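Local coordinates for protein DNA ligase (Archaeoglobus fulgidus, PDB 3GDE) that probably seals nicks in double-stranded DNA during replication, recombination and repair, using ATP and passing through an adenylated lysine intermediate, at residues V79-S82 with E83-M87; L479-M482 with F483-L486; E384-K387 with M388-A392; A234-L237 with E238-V241. One frame throughout, in Å; residues are numbered along the deposited sequence.

Contact 1: residues V79-S82 with E83-M87; sequences VKRS and EIESM
Between Val79-Ser82 and Glu83-Met87 the chain passes from an extended loop into the first turn of helix 81-91, and Ile84 N opens the helical bonding by donating to Lys80 O at 3.2 Å. Glu83 N sends a second, weak bond to the same oxygen. Farther on, Glu85 N binds Arg81 O at 2.9 Å, and Ser86 N binds Ser82 O. Lys80 holds the N-cap position, and its backbone N donates to a water that in turn donates to Glu83 OE1, so a side chain of the first turn is tied back to the cap through solvent. Such a start, an N-cap followed by an i to i+4 ion pair, is a compact example of side-chain pairing along a helix, here in the N-terminal DNA ligase region. The pair is Arg81 with Glu85: NE donates to OE2 at 2.8 Å, meeting it from above the carboxylate plane, and the two flat groups are turned 79° apart. Arg81 can reach because CG lies opposite its own N (chi1 -172°) and the chain stays extended to NE. A leucine here would probably leave the Glu85 carboxylate without its charged mate and free to swing. Helix 66-77 flanks this side, Tyr70 touching both side chains of the pair. Ser86 OG and Met87 N reach Glu83 O from one face of its plane, the hydroxyl at 3.1 Å.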
loop_
_atom_site.group_PDB
_atom_site.type_symbol
_atom_site.label_atom_id
_atom_site.label_comp_id
_atom_site.label_asym_id
_atom_site.label_seq_id
_atom_site.Cartn_x
_atom_site.Cartn_y
_atom_site.Cartn_z
ATOM N N VAL A 79 25.939 13.261 20.269
ATOM C CA VAL A 79 24.868 13.476 21.250
ATOM C C VAL A 79 24.151 12.162 21.574
ATOM O O VAL A 79 23.930 11.325 20.688
ATOM C CB VAL A 79 23.864 14.626 20.867
ATOM C CG1 VAL A 79 24.449 15.571 19.815
ATOM C CG2 VAL A 79 22.540 14.088 20.414
ATOM N N LYS A 80 23.815 11.969 22.849
ATOM C CA LYS A 80 23.243 10.691 23.273
ATOM C C LYS A 80 21.813 10.527 22.793
ATOM O O LYS A 80 21.112 11.511 22.555
ATOM C CB LYS A 80 23.358 10.488 24.788
ATOM C CG LYS A 80 24.800 10.417 25.314
ATOM C CD LYS A 80 25.528 9.080 24.977
ATOM C CE LYS A 80 26.358 9.131 23.671
ATOM N NZ LYS A 80 27.401 10.206 23.655
ATOM N N ARG A 81 21.392 9.275 22.653
ATOM C CA ARG A 81 20.092 8.944 22.069
ATOM C C ARG A 81 18.916 9.602 22.801
ATOM O O ARG A 81 17.978 10.073 22.157
ATOM C CB ARG A 81 19.910 7.426 21.984
ATOM C CG ARG A 81 18.666 7.019 21.215
ATOM C CD ARG A 81 18.614 5.536 20.953
ATOM N NE ARG A 81 17.242 5.154 20.653
ATOM C CZ ARG A 81 16.852 3.943 20.273
ATOM N NH1 ARG A 81 17.740 2.967 20.126
ATOM N NH2 ARG A 81 15.564 3.717 20.023
ATOM N N SER A 82 18.984 9.646 24.134
ATOM C CA SER A 82 17.940 10.279 24.959
ATOM C C SER A 82 17.709 11.745 24.584
ATOM O O SER A 82 16.572 12.202 24.540
ATOM C CB SER A 82 18.256 10.146 26.459
ATOM O OG SER A 82 19.445 10.847 26.802
ATOM N N GLU A 83 18.789 12.465 24.291
ATOM C CA GLU A 83 18.678 13.846 23.804
ATOM C C GLU A 83 18.094 13.947 22.382
ATOM O O GLU A 83 17.287 14.834 22.109
ATOM C CB GLU A 83 20.025 14.572 23.890
ATOM C CG GLU A 83 19.927 16.087 23.663
ATOM C CD GLU A 83 21.222 16.840 23.968
ATOM O OE1 GLU A 83 22.106 16.300 24.679
ATOM O OE2 GLU A 83 21.354 17.986 23.483
ATOM N N ILE A 84 18.504 13.052 21.485
ATOM C CA ILE A 84 17.978 13.031 20.113
ATOM C C ILE A 84 16.470 12.723 20.114
ATOM O O ILE A 84 15.724 13.258 19.294
ATOM C CB ILE A 84 18.732 12.014 19.200
ATOM C CG1 ILE A 84 20.250 12.252 19.259
ATOM C CG2 ILE A 84 18.214 12.103 17.761
ATOM C CD1 ILE A 84 21.110 11.303 18.417
ATOM N N GLU A 85 16.043 11.862 21.037
ATOM C CA GLU A 85 14.630 11.536 21.216
ATOM C C GLU A 85 13.824 12.733 21.717
ATOM O O GLU A 85 12.738 13.006 21.204
ATOM C CB GLU A 85 14.460 10.303 22.110
ATOM C CG GLU A 85 14.928 9.024 21.413
ATOM C CD GLU A 85 15.122 7.839 22.335
ATOM O OE1 GLU A 85 15.125 8.019 23.573
ATOM O OE2 GLU A 85 15.277 6.712 21.814
ATOM N N SER A 86 14.363 13.488 22.671
ATOM C CA SER A 86 13.670 14.695 23.114
ATOM C C SER A 86 13.602 15.733 21.992
ATOM O O SER A 86 12.632 16.484 21.901
ATOM C CB SER A 86 14.305 15.287 24.379
ATOM O OG SER A 86 15.319 16.219 24.060
ATOM N N MET A 87 14.631 15.759 21.142
ATOM C CA MET A 87 14.653 16.631 19.968
ATOM C C MET A 87 13.539 16.296 18.961
ATOM O O MET A 87 12.963 17.205 18.372
ATOM C CB MET A 87 16.020 16.594 19.279
ATOM C CG MET A 87 17.168 17.238 20.059
ATOM S SD MET A 87 18.764 17.051 19.212
ATOM C CE MET A 87 18.643 18.368 17.987
HETATM O O HOH W 1 24.292 14.149 24.559
#

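Contact 2: residues L479-M482 with F483-L486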
loop_
_atom_site.group_PDB
_atom_site.type_symbol
_atom_site.label_atom_id
_atom_site.label_comp_id
_atom_site.label_asym_id
_atom_site.label_seq_id
_atom_site.Cartn_x
_atom_site.Cartn_y
_atom_site.Cartn_z
ATOM N N LEU A 479 0.339 -2.432 21.405
ATOM C CA LEU A 479 0.238 -1.240 20.570
ATOM C C LEU A 479 1.015 -0.065 21.148
ATOM O O LEU A 479 1.556 0.753 20.395
ATOM C CB LEU A 479 -1.225 -0.846 20.361
ATOM C CG LEU A 479 -2.088 -1.802 19.537
ATOM C CD1 LEU A 479 -3.541 -1.380 19.635
ATOM C CD2 LEU A 479 -1.621 -1.907 18.071
ATOM N N THR A 480 1.045 0.012 22.481
ATOM C CA THR A 480 1.845 0.999 23.208
ATOM C C THR A 480 3.339 0.794 22.921
ATOM O O THR A 480 4.066 1.760 22.676
ATOM C CB THR A 480 1.575 0.944 24.746
ATOM O OG1 THR A 480 0.202 1.268 25.012
ATOM C CG2 THR A 480 2.491 1.917 25.513
ATOM N N GLU A 481 3.782 -0.462 22.923
ATOM C CA GLU A 481 5.190 -0.759 22.686
ATOM C C GLU A 481 5.617 -0.440 21.256
ATOM O O GLU A 481 6.728 0.037 21.036
ATOM C CB GLU A 481 5.539 -2.204 23.049
ATOM C CG GLU A 481 5.376 -2.537 24.541
ATOM C CD GLU A 481 6.302 -1.729 25.440
ATOM O OE1 GLU A 481 5.802 -0.851 26.199
ATOM O OE2 GLU A 481 7.536 -1.963 25.370
ATOM N N MET A 482 4.734 -0.679 20.291
ATOM C CA MET A 482 5.068 -0.380 18.901
ATOM C C MET A 482 4.900 1.090 18.504
ATOM O O MET A 482 5.484 1.525 17.517
ATOM C CB MET A 482 4.361 -1.330 17.923
ATOM C CG MET A 482 2.891 -1.056 17.656
ATOM S SD MET A 482 2.264 -2.331 16.540
ATOM C CE MET A 482 2.131 -3.721 17.662
ATOM N N PHE A 483 4.146 1.850 19.297
ATOM C CA PHE A 483 3.885 3.270 19.022
ATOM C C PHE A 483 4.811 4.232 19.725
ATOM O O PHE A 483 5.068 5.329 19.224
ATOM C CB PHE A 483 2.487 3.648 19.464
ATOM C CG PHE A 483 1.469 3.494 18.412
ATOM C CD1 PHE A 483 1.751 3.865 17.103
ATOM C CD2 PHE A 483 0.203 3.016 18.736
ATOM C CE1 PHE A 483 0.805 3.741 16.129
ATOM C CE2 PHE A 483 -0.761 2.888 17.777
ATOM C CZ PHE A 483 -0.462 3.241 16.459
ATOM N N ARG A 484 5.251 3.834 20.915
ATOM C CA ARG A 484 6.141 4.640 21.745
ATOM C C ARG A 484 7.299 5.298 20.960
ATOM O O ARG A 484 7.461 6.511 21.046
ATOM C CB ARG A 484 6.646 3.827 22.951
ATOM C CG ARG A 484 7.406 4.657 23.974
ATOM C CD ARG A 484 7.784 3.843 25.216
ATOM N NE ARG A 484 6.853 4.084 26.321
ATOM C CZ ARG A 484 6.105 3.154 26.909
ATOM N NH1 ARG A 484 6.162 1.881 26.516
ATOM N NH2 ARG A 484 5.300 3.504 27.906
ATOM N N PRO A 485 8.083 4.507 20.178
ATOM C CA PRO A 485 9.217 5.094 19.426
ATOM C C PRO A 485 8.807 6.156 18.406
ATOM O O PRO A 485 9.619 7.000 18.027
ATOM C CB PRO A 485 9.811 3.894 18.686
ATOM C CG PRO A 485 9.317 2.696 19.409
ATOM C CD PRO A 485 7.976 3.052 19.944
ATOM N N LEU A 486 7.547 6.106 17.984
ATOM C CA LEU A 486 7.039 6.968 16.927
ATOM C C LEU A 486 6.438 8.267 17.452
ATOM O O LEU A 486 5.925 9.059 16.663
ATOM C CB LEU A 486 6.000 6.216 16.078
ATOM C CG LEU A 486 6.358 4.850 15.471
ATOM C CD1 LEU A 486 5.234 4.410 14.545
ATOM C CD2 LEU A 486 7.697 4.858 14.712
#
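Glu481 and Arg484 form a local ion pair at the C-terminal end of helix 473-483, where the chain leaves the helix through a short 3-10 segment, 484-486, in the OB-type C-terminal region of the ligase. Glu481 OE1 meets Arg484 NH1 at 2.8 Å, but the hydrogen bond within this salt bridge is weak, its angle at the hydrogen being 115°. The two side chains run alongside each other in the same direction, with OE1 at the edge of the guanidinium group. Bends in both chains make this possible: Glu481 folds at chi2 (-63°) and Arg484 at chi3. Over one face of the Arg484 guanidinium lies the methyl of Thr480, CG2 standing 3.8 Å from NH1. Arg484 N continues the helical pattern by binding Thr480 O at 3.0 Å, whereas Phe483 N makes weak bonds to both Leu479 O and Thr480 O. The exit is then closed by Leu486 N, which binds Phe483 O at 2.9 Å. Phe483 turns its ring inward, where it stacks with Phe497 and CD2 comes within 4.4 Å of Leu479 CB. An alanine at this position would probably open a gap beside Leu479 and leave Phe497 without its stacking partner. Around that ring the helix end lies against Val432 of strand 428-437, Leu446 of strand 446-454 and Phe503 of strand 502-506, while Arg484 touches Trp437 and Leu486 pairs by its backbone with Ile498.

Contact 3: residues E384-K387 with M388-A392; sequences EVRK and MYDEA
Lys387 and Glu391 sit one turn apart on helix 382-394 of the adenylation domain, a classic i to i+4 pairing along a helix. From Lys387 CB the chain runs to CG, placed opposite the backbone N (chi1 -170°) and 4.0 Å from Glu391 OE1. Beyond CG it bends at chi3 and again at chi4, and the tip, Lys387 NZ, ends 3.7 Å from Glu391 OE1, a long salt bridge. The two side chains lie alongside each other and point the same way, and CG of Glu391 also rests 3.3 Å from Lys387 O. Beneath them the backbone bonds are regular: Met388 N binds Glu384 O, Tyr389 N binds Val385 O at 2.9 Å, and Glu391 N binds Lys387 O. Arg386 NE and Asp390 OD1, of opposite charge, stay 5.4 Å apart and do not pair; the Arg386 guanidinium makes its salt bridge with Glu238. On the inner side Val385 and Met388 pack on Val249, and Met388 also touches Ile377, which brings the helix against strands 247-252 and 371-379. Met388 lies about 5 Å, side chain to side chain, from Glu250, predicted to bind ATP, so the helix backs the strand that carries this residue. Tyr389 uses the edge of its ring toward Arg386 O, while Asp390 N donates to that oxygen at 2.8 Å, the bond bending only to 170° at the hydrogen.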
loop_
_atom_site.group_PDB
_atom_site.type_symbol
_atom_site.label_atom_id
_atom_site.label_comp_id
_atom_site.label_asym_id
_atom_site.label_seq_id
_atom_site.Cartn_x
_atom_site.Cartn_y
_atom_site.Cartn_z
ATOM N N GLU A 384 -32.972 -15.475 -8.901
ATOM C CA GLU A 384 -31.810 -16.342 -9.112
ATOM C C GLU A 384 -30.567 -15.830 -8.373
ATOM O O GLU A 384 -29.853 -16.608 -7.737
ATOM C CB GLU A 384 -31.518 -16.532 -10.605
ATOM C CG GLU A 384 -32.300 -17.668 -11.256
ATOM C CD GLU A 384 -31.621 -18.212 -12.514
ATOM O OE1 GLU A 384 -30.764 -17.504 -13.096
ATOM O OE2 GLU A 384 -31.949 -19.354 -12.925
ATOM N N VAL A 385 -30.328 -14.523 -8.447
ATOM C CA VAL A 385 -29.191 -13.917 -7.748
ATOM C C VAL A 385 -29.369 -13.912 -6.226
ATOM O O VAL A 385 -28.393 -14.086 -5.496
ATOM C CB VAL A 385 -28.757 -12.531 -8.352
ATOM C CG1 VAL A 385 -29.939 -11.743 -8.854
ATOM C CG2 VAL A 385 -27.905 -11.708 -7.366
ATOM N N ARG A 386 -30.608 -13.767 -5.751
ATOM C CA ARG A 386 -30.897 -13.916 -4.315
ATOM C C ARG A 386 -30.666 -15.348 -3.804
ATOM O O ARG A 386 -30.248 -15.544 -2.664
ATOM C CB ARG A 386 -32.302 -13.420 -3.960
ATOM C CG ARG A 386 -32.554 -13.359 -2.452
ATOM C CD ARG A 386 -33.654 -12.376 -2.078
ATOM N NE ARG A 386 -33.134 -11.046 -1.757
ATOM C CZ ARG A 386 -33.435 -9.926 -2.416
ATOM N NH1 ARG A 386 -34.264 -9.943 -3.456
ATOM N NH2 ARG A 386 -32.906 -8.778 -2.024
ATOM N N LYS A 387 -30.913 -16.337 -4.658
ATOM C CA LYS A 387 -30.659 -17.736 -4.316
ATOM C C LYS A 387 -29.167 -18.010 -4.142
ATOM O O LYS A 387 -28.769 -18.767 -3.255
ATOM C CB LYS A 387 -31.247 -18.663 -5.386
ATOM C CG LYS A 387 -31.247 -20.142 -5.015
ATOM C CD LYS A 387 -32.330 -20.920 -5.773
ATOM C CE LYS A 387 -31.816 -21.488 -7.094
ATOM N NZ LYS A 387 -30.891 -22.643 -6.890
ATOM N N MET A 388 -28.351 -17.402 -5.002
ATOM C CA MET A 388 -26.893 -17.522 -4.918
ATOM C C MET A 388 -26.378 -16.796 -3.684
ATOM O O MET A 388 -25.562 -17.333 -2.940
ATOM C CB MET A 388 -26.225 -16.961 -6.174
ATOM C CG MET A 388 -24.937 -17.678 -6.506
ATOM S SD MET A 388 -23.963 -16.876 -7.775
ATOM C CE MET A 388 -23.008 -18.272 -8.354
ATOM N N TYR A 389 -26.875 -15.578 -3.485
ATOM C CA TYR A 389 -26.634 -14.765 -2.293
ATOM C C TYR A 389 -26.911 -15.551 -1.005
ATOM O O TYR A 389 -26.033 -15.681 -0.147
ATOM C CB TYR A 389 -27.495 -13.499 -2.389
ATOM C CG TYR A 389 -27.368 -12.477 -1.280
ATOM C CD1 TYR A 389 -26.271 -11.619 -1.205
ATOM C CD2 TYR A 389 -28.384 -12.331 -0.334
ATOM C CE1 TYR A 389 -26.177 -10.662 -0.188
ATOM C CE2 TYR A 389 -28.302 -11.386 0.682
ATOM C CZ TYR A 389 -27.202 -10.557 0.750
ATOM O OH TYR A 389 -27.148 -9.622 1.750
ATOM N N ASP A 390 -28.119 -16.099 -0.893
ATOM C CA ASP A 390 -28.482 -16.959 0.232
ATOM C C ASP A 390 -27.522 -18.131 0.404
ATOM O O ASP A 390 -27.070 -18.398 1.519
ATOM C CB ASP A 390 -29.924 -17.455 0.087
ATOM C CG ASP A 390 -30.952 -16.356 0.312
ATOM O OD1 ASP A 390 -30.574 -15.197 0.613
ATOM O OD2 ASP A 390 -32.157 -16.655 0.193
ATOM N N GLU A 391 -27.203 -18.815 -0.697
ATOM C CA GLU A 391 -26.282 -19.952 -0.676
ATOM C C GLU A 391 -24.880 -19.556 -0.211
ATOM O O GLU A 391 -24.265 -20.271 0.589
ATOM C CB GLU A 391 -26.216 -20.637 -2.050
ATOM C CG GLU A 391 -27.358 -21.635 -2.313
ATOM C CD GLU A 391 -27.170 -22.441 -3.603
ATOM O OE1 GLU A 391 -28.143 -22.525 -4.398
ATOM O OE2 GLU A 391 -26.051 -22.985 -3.830
ATOM N N ALA A 392 -24.390 -18.418 -0.711
ATOM C CA ALA A 392 -23.073 -17.909 -0.357
ATOM C C ALA A 392 -22.978 -17.626 1.143
ATOM O O ALA A 392 -22.028 -18.051 1.808
ATOM C CB ALA A 392 -22.746 -16.662 -1.173
#

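Contact 4: residues A234-L237 with E238-V241; sequences AESL and ESAV
Ser236 O receives Ala240 N at 3.2 Å and Leu237 O receives Val241 N at 3.1 Å, setting the first helical bonds where the loop after strand 230-233 turns into helix 237-243. Ser236 is the N-cap, and its side chain and that of Ser239 face each other across the turn, the two OG atoms 2.8 Å apart. Ser239 OG also donates to Ser236 O at 2.8 Å, coming from above the carbonyl plane, 40° out of it, and on the same face as Ala240 N; two donors thus grip this one oxygen. The short reach follows from the first torsion of Ser239 (chi1 56°), which tucks OG between the backbone N and the carbonyl carbon and so back over the start of the helix. Solvent extends the cap. One water accepts from Leu237 N, while a second donates to Glu238 OE2 at 2.9 Å and also bonds Ser236 OG. The other carboxylate oxygen, OE1, pairs with Arg386, so both ends of the Glu238 carboxylate are engaged. Ala234 CB meets Ala240 CB at 3.9 Å, an apolar contact between the loop and the helix. Leu419 of strand 419-422 touches both alanines, and Ala234 pairs by its backbone with Lys420, a predicted ATP-binding residue. On another flank, Leu237 and Val241 pack against helix 382-394, joining the helix to that neighbour as well as to the strand.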
loop_
_atom_site.group_PDB
_atom_site.type_symbol
_atom_site.label_atom_id
_atom_site.label_comp_id
_atom_site.label_asym_id
_atom_site.label_seq_id
_atom_site.Cartn_x
_atom_site.Cartn_y
_atom_site.Cartn_z
ATOM N N ALA A 234 -22.714 -2.050 -3.801
ATOM C CA ALA A 234 -24.072 -1.814 -4.281
ATOM C C ALA A 234 -24.990 -1.514 -3.110
ATOM O O ALA A 234 -24.797 -2.048 -2.014
ATOM C CB ALA A 234 -24.590 -3.029 -5.055
ATOM N N GLU A 235 -25.982 -0.664 -3.353
ATOM C CA GLU A 235 -26.992 -0.312 -2.352
ATOM C C GLU A 235 -27.798 -1.543 -1.963
ATOM O O GLU A 235 -28.005 -1.819 -0.780
ATOM C CB GLU A 235 -27.940 0.744 -2.920
ATOM C CG GLU A 235 -27.260 1.851 -3.730
ATOM C CD GLU A 235 -28.221 2.562 -4.680
ATOM O OE1 GLU A 235 -27.770 3.000 -5.768
ATOM O OE2 GLU A 235 -29.427 2.672 -4.347
ATOM N N SER A 236 -28.242 -2.278 -2.981
ATOM C CA SER A 236 -29.024 -3.491 -2.803
ATOM C C SER A 236 -28.833 -4.426 -3.988
ATOM O O SER A 236 -28.350 -4.024 -5.050
ATOM C CB SER A 236 -30.510 -3.158 -2.652
ATOM O OG SER A 236 -31.068 -2.757 -3.895
ATOM N N LEU A 237 -29.244 -5.675 -3.788
ATOM C CA LEU A 237 -29.174 -6.724 -4.795
ATOM C C LEU A 237 -29.970 -6.392 -6.071
ATOM O O LEU A 237 -29.451 -6.520 -7.184
ATOM C CB LEU A 237 -29.650 -8.032 -4.161
ATOM C CG LEU A 237 -29.502 -9.370 -4.870
ATOM C CD1 LEU A 237 -29.257 -10.438 -3.827
ATOM C CD2 LEU A 237 -30.760 -9.681 -5.671
ATOM N N GLU A 238 -31.217 -5.954 -5.901
ATOM C CA GLU A 238 -32.107 -5.681 -7.039
ATOM C C GLU A 238 -31.834 -4.358 -7.765
ATOM O O GLU A 238 -32.248 -4.188 -8.911
ATOM C CB GLU A 238 -33.588 -5.789 -6.641
ATOM C CG GLU A 238 -33.977 -5.032 -5.375
ATOM C CD GLU A 238 -33.690 -5.823 -4.104
ATOM O OE1 GLU A 238 -33.964 -7.045 -4.084
ATOM O OE2 GLU A 238 -33.195 -5.218 -3.127
ATOM N N SER A 239 -31.141 -3.431 -7.107
ATOM C CA SER A 239 -30.718 -2.193 -7.761
ATOM C C SER A 239 -29.503 -2.441 -8.646
ATOM O O SER A 239 -29.379 -1.860 -9.730
ATOM C CB SER A 239 -30.395 -1.121 -6.731
ATOM O OG SER A 239 -29.419 -1.583 -5.814
ATOM N N ALA A 240 -28.606 -3.302 -8.170
ATOM C CA ALA A 240 -27.436 -3.715 -8.939
ATOM C C ALA A 240 -27.857 -4.514 -10.173
ATOM O O ALA A 240 -27.416 -4.227 -11.291
ATOM C CB ALA A 240 -26.490 -4.532 -8.064
ATOM N N VAL A 241 -28.735 -5.495 -9.969
ATOM C CA VAL A 241 -29.142 -6.406 -11.043
ATOM C C VAL A 241 -30.217 -5.803 -11.967
ATOM O O VAL A 241 -30.810 -6.509 -12.789
ATOM C CB VAL A 241 -29.540 -7.817 -10.485
ATOM C CG1 VAL A 241 -30.894 -7.780 -9.811
ATOM C CG2 VAL A 241 -29.513 -8.877 -11.584
HETATM O O HOH W 2 -26.273 -0.290 -6.561
HETATM O O HOH W 3 -34.157 -2.521 -3.366
HETATM O O HOH W 4 -31.592 -6.477 -1.701
#

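Followed from the N terminus, the four contacts come in series, none enclosing or crossing another, and each closes just a turn of chain. Contact 1 starts a helix in the N-terminal DNA ligase region. Contact 4 (234-241) comes next, followed by contact 3 (384-392), both in the adenylation domain; though far apart in sequence, they touch, through the salt bridge between Arg386 and Glu238 and through Tyr389 CG against Leu237 CD1. Contact 2 closes the series in the C-terminal OB region. Its centre lies about 17 Å from that of contact 1, whereas contact 3 is about 61 Å from contact 1, centre to centre, across the chain.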